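Local atomic coordinates of autoinducer 2 sensor kinase/phosphatase LuxQ (Vibrio cholerae, PDB entry 3C38), a protein that senses the quorum signal autoinducer 2 by binding its complex with LuxP, switching from histidine kinase to phosphatase in a phosphorelay leading to LuxU and LuxO. Residues Ser119-Thr127 against Val225-Cys233. Numbering follows the deposited sequence. Where two conformers were deposited one is given.
Sequences SGNWHLVQT and VESVPTYLC
The two antiparallel sheets of the LuxQ periplasmic region, a member of the Cache clan, meet here: Leu124 of the outermost strand 123-127 of one, and Trp122 close by, face the type I' turn Val225-Val228 and the chain beyond it in the other. Positive phi at both Glu226 and Ser227 makes the turn type I', and paired backbone bonds, Val225 N to Val228 O (2.8 Å) and Val228 N to Val225 O (3.0 Å), close it; it holds Glu226 out toward the other segment. Its bent side chain brings Glu226 OE2 to the backbone N of Trp122 at 2.6 Å; 161° at the hydrogen makes this bond, the one hydrogen bond between the segments, nearly straight, and OE2 accepts through its anti lone pair. The carboxylate also stacks on the Asn121 amide, their planes 22° apart. Beside it, Val225 CG1 packs on Trp122 CB at 3.6 Å.

Farther along, Leu124 carries most of the apolar contact. With CG anti to the backbone N (chi1 172°), its CD2 methyl lies over one face of the Tyr231 ring, 3.9 Å from the centroid and offset toward the rim, a CH-pi contact. Leu124 CD2 also lies 3.7 Å from Leu232 CG, the two leucines meeting tip to tip, and touches Thr230 CB. Thr230 OG1 accepts from Leu232 N at 3.1 Å, an ST turn at the corner where the chain changes direction, and also bonds to Leu223 O. The Tyr231 hydroxyl bonds to His135 ND1.

Strand 134-143, which holds His135, pairs antiparallel with 123-127, and helix 22-47 packs against both Trp122, through Leu40 and Arg41, and Val225, through Phe33, so one long helix spans the junction of the two sheets.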
loop_
_atom_site.group_PDB
_atom_site.type_symbol
_atom_site.label_atom_id
_atom_site.label_comp_id
_atom_site.label_asym_id
_atom_site.label_seq_id
_atom_site.Cartn_x
_atom_site.Cartn_y
_atom_site.Cartn_z
ATOM N N SER A 119 8.088 -3.782 13.797
ATOM C CA SER A 119 8.649 -4.159 12.498
ATOM C C SER A 119 8.082 -5.487 11.992
ATOM O O SER A 119 7.485 -6.255 12.758
ATOM C CB SER A 119 10.186 -4.285 12.594
ATOM O OG SER A 119 10.806 -3.073 12.990
ATOM N N GLY A 120 8.271 -5.751 10.701
ATOM C CA GLY A 120 7.811 -7.004 10.128
ATOM C C GLY A 120 6.315 -7.179 9.955
ATOM O O GLY A 120 5.857 -8.276 9.624
ATOM N N ASN A 121 5.547 -6.114 10.183
ATOM C CA ASN A 121 4.093 -6.171 10.026
ATOM C C ASN A 121 3.548 -4.954 9.294
ATOM O O ASN A 121 3.938 -3.820 9.567
ATOM C CB ASN A 121 3.389 -6.284 11.381
ATOM C CG ASN A 121 3.512 -7.669 11.993
ATOM O OD1 ASN A 121 2.545 -8.196 12.545
ATOM N ND2 ASN A 121 4.701 -8.260 11.913
ATOM N N TRP A 122 2.652 -5.208 8.353
ATOM C CA TRP A 122 2.024 -4.145 7.587
ATOM C C TRP A 122 1.023 -3.447 8.501
ATOM O O TRP A 122 0.378 -4.095 9.328
ATOM C CB TRP A 122 1.298 -4.728 6.375
ATOM C CG TRP A 122 2.205 -5.076 5.242
ATOM C CD1 TRP A 122 2.657 -6.314 4.898
ATOM C CD2 TRP A 122 2.789 -4.158 4.313
ATOM N NE1 TRP A 122 3.494 -6.224 3.808
ATOM C CE2 TRP A 122 3.592 -4.911 3.428
ATOM C CE3 TRP A 122 2.716 -2.767 4.144
ATOM C CZ2 TRP A 122 4.315 -4.322 2.383
ATOM C CZ3 TRP A 122 3.429 -2.179 3.109
ATOM C CH2 TRP A 122 4.224 -2.959 2.239
ATOM N N HIS A 123 0.905 -2.131 8.360
ATOM C CA HIS A 123 -0.022 -1.353 9.172
ATOM C C HIS A 123 -0.937 -0.534 8.275
ATOM O O HIS A 123 -0.466 0.201 7.404
ATOM C CB HIS A 123 0.737 -0.392 10.092
ATOM C CG HIS A 123 1.438 -1.063 11.230
ATOM N ND1 HIS A 123 0.827 -1.312 12.441
ATOM C CD2 HIS A 123 2.699 -1.545 11.338
ATOM C CE1 HIS A 123 1.682 -1.915 13.246
ATOM N NE2 HIS A 123 2.825 -2.068 12.602
ATOM N N LEU A 124 -2.244 -0.668 8.492
ATOM C CA LEU A 124 -3.229 0.088 7.736
ATOM C C LEU A 124 -3.423 1.376 8.520
ATOM O O LEU A 124 -3.965 1.365 9.623
ATOM C CB LEU A 124 -4.543 -0.687 7.640
ATOM C CG LEU A 124 -5.722 0.086 7.038
ATOM C CD1 LEU A 124 -5.344 0.604 5.655
ATOM C CD2 LEU A 124 -6.949 -0.823 6.970
ATOM N N VAL A 125 -2.946 2.480 7.963
ATOM C CA VAL A 125 -3.047 3.775 8.617
ATOM C C VAL A 125 -3.634 4.809 7.657
ATOM O O VAL A 125 -3.623 4.618 6.445
ATOM C CB VAL A 125 -1.681 4.247 9.085
ATOM C CG1 VAL A 125 -1.064 3.200 9.996
ATOM C CG2 VAL A 125 -0.794 4.500 7.889
ATOM N N GLN A 126 -4.148 5.901 8.207
ATOM C CA GLN A 126 -4.768 6.947 7.401
ATOM C C GLN A 126 -4.166 8.276 7.798
ATOM O O GLN A 126 -3.954 8.524 8.974
ATOM C CB GLN A 126 -6.275 7.001 7.667
ATOM C CG GLN A 126 -6.974 5.650 7.742
ATOM C CD GLN A 126 -6.413 4.727 8.820
ATOM O OE1 GLN A 126 -6.787 4.787 9.990
ATOM N NE2 GLN A 126 -5.514 3.865 8.419
ATOM N N THR A 127 -3.902 9.134 6.827
ATOM C CA THR A 127 -3.336 10.434 7.124
ATOM C C THR A 127 -4.084 11.544 6.407
ATOM O O THR A 127 -4.626 11.339 5.320
ATOM C CB THR A 127 -1.856 10.501 6.699
ATOM O OG1 THR A 127 -1.266 11.699 7.208
ATOM C CG2 THR A 127 -1.737 10.523 5.190
ATOM N N VAL A 225 -5.129 -7.742 6.785
ATOM C CA VAL A 225 -3.757 -7.267 6.666
ATOM C C VAL A 225 -3.044 -7.987 7.810
ATOM O O VAL A 225 -3.392 -7.800 8.975
ATOM C CB VAL A 225 -3.666 -5.742 6.866
ATOM C CG1 VAL A 225 -2.214 -5.324 7.075
ATOM C CG2 VAL A 225 -4.233 -5.034 5.657
ATOM N N GLU A 226 -2.069 -8.826 7.480
ATOM C CA GLU A 226 -1.354 -9.586 8.509
ATOM C C GLU A 226 -2.389 -10.456 9.225
ATOM O O GLU A 226 -2.433 -10.499 10.451
ATOM C CB GLU A 226 -0.688 -8.649 9.531
ATOM C CG GLU A 226 0.402 -7.717 8.984
ATOM C CD GLU A 226 1.614 -8.457 8.436
ATOM O OE1 GLU A 226 1.661 -9.706 8.523
ATOM O OE2 GLU A 226 2.522 -7.790 7.915
ATOM N N SER A 227 -3.232 -11.126 8.445
ATOM C CA SER A 227 -4.285 -11.991 8.975
ATOM C C SER A 227 -5.222 -11.285 9.953
ATOM O O SER A 227 -5.946 -11.934 10.699
ATOM C CB SER A 227 -3.667 -13.218 9.649
ATOM O OG SER A 227 -3.017 -14.049 8.699
ATOM N N VAL A 228 -5.211 -9.956 9.942
ATOM C CA VAL A 228 -6.066 -9.164 10.829
ATOM C C VAL A 228 -7.170 -8.458 10.030
ATOM O O VAL A 228 -6.901 -7.836 9.003
ATOM C CB VAL A 228 -5.241 -8.096 11.580
ATOM C CG1 VAL A 228 -6.133 -7.320 12.540
ATOM C CG2 VAL A 228 -4.086 -8.764 12.325
ATOM N N PRO A 229 -8.424 -8.525 10.510
ATOM C CA PRO A 229 -9.564 -7.896 9.827
ATOM C C PRO A 229 -9.417 -6.393 9.678
ATOM O O PRO A 229 -8.984 -5.722 10.605
ATOM C CB PRO A 229 -10.758 -8.253 10.724
ATOM C CG PRO A 229 -10.301 -9.495 11.460
ATOM C CD PRO A 229 -8.860 -9.165 11.765
ATOM N N THR A 230 -9.774 -5.866 8.512
ATOM C CA THR A 230 -9.699 -4.430 8.284
ATOM C C THR A 230 -11.032 -3.945 7.734
ATOM O O THR A 230 -11.926 -4.750 7.462
ATOM C CB THR A 230 -8.626 -4.064 7.254
ATOM O OG1 THR A 230 -9.104 -4.397 5.936
ATOM C CG2 THR A 230 -7.333 -4.809 7.552
ATOM N N TYR A 231 -11.143 -2.630 7.557
ATOM C CA TYR A 231 -12.345 -2.001 7.026
ATOM C C TYR A 231 -12.264 -1.805 5.496
ATOM O O TYR A 231 -13.145 -1.194 4.892
ATOM C CB TYR A 231 -12.550 -0.657 7.717
ATOM C CG TYR A 231 -11.378 0.291 7.572
ATOM C CD1 TYR A 231 -11.115 0.929 6.362
ATOM C CD2 TYR A 231 -10.524 0.548 8.648
ATOM C CE1 TYR A 231 -10.027 1.799 6.225
ATOM C CE2 TYR A 231 -9.432 1.414 8.525
ATOM C CZ TYR A 231 -9.190 2.038 7.313
ATOM O OH TYR A 231 -8.116 2.899 7.184
ATOM N N LEU A 232 -11.195 -2.306 4.879
ATOM C CA LEU A 232 -11.023 -2.197 3.432
ATOM C C LEU A 232 -11.929 -3.237 2.779
ATOM O O LEU A 232 -11.726 -4.436 2.960
ATOM C CB LEU A 232 -9.577 -2.482 3.043
ATOM C CG LEU A 232 -8.500 -1.573 3.640
ATOM C CD1 LEU A 232 -7.116 -2.133 3.269
ATOM C CD2 LEU A 232 -8.673 -0.133 3.140
ATOM N N CYS A 233 -12.927 -2.772 2.026
ATOM C CA CYS A 233 -13.867 -3.669 1.364
ATOM C C CYS A 233 -13.773 -3.662 -0.160
ATOM O O CYS A 233 -13.886 -2.627 -0.814
ATOM C CB CYS A 233 -15.300 -3.321 1.773
ATOM S SG CYS A 233 -16.576 -4.370 1.005
#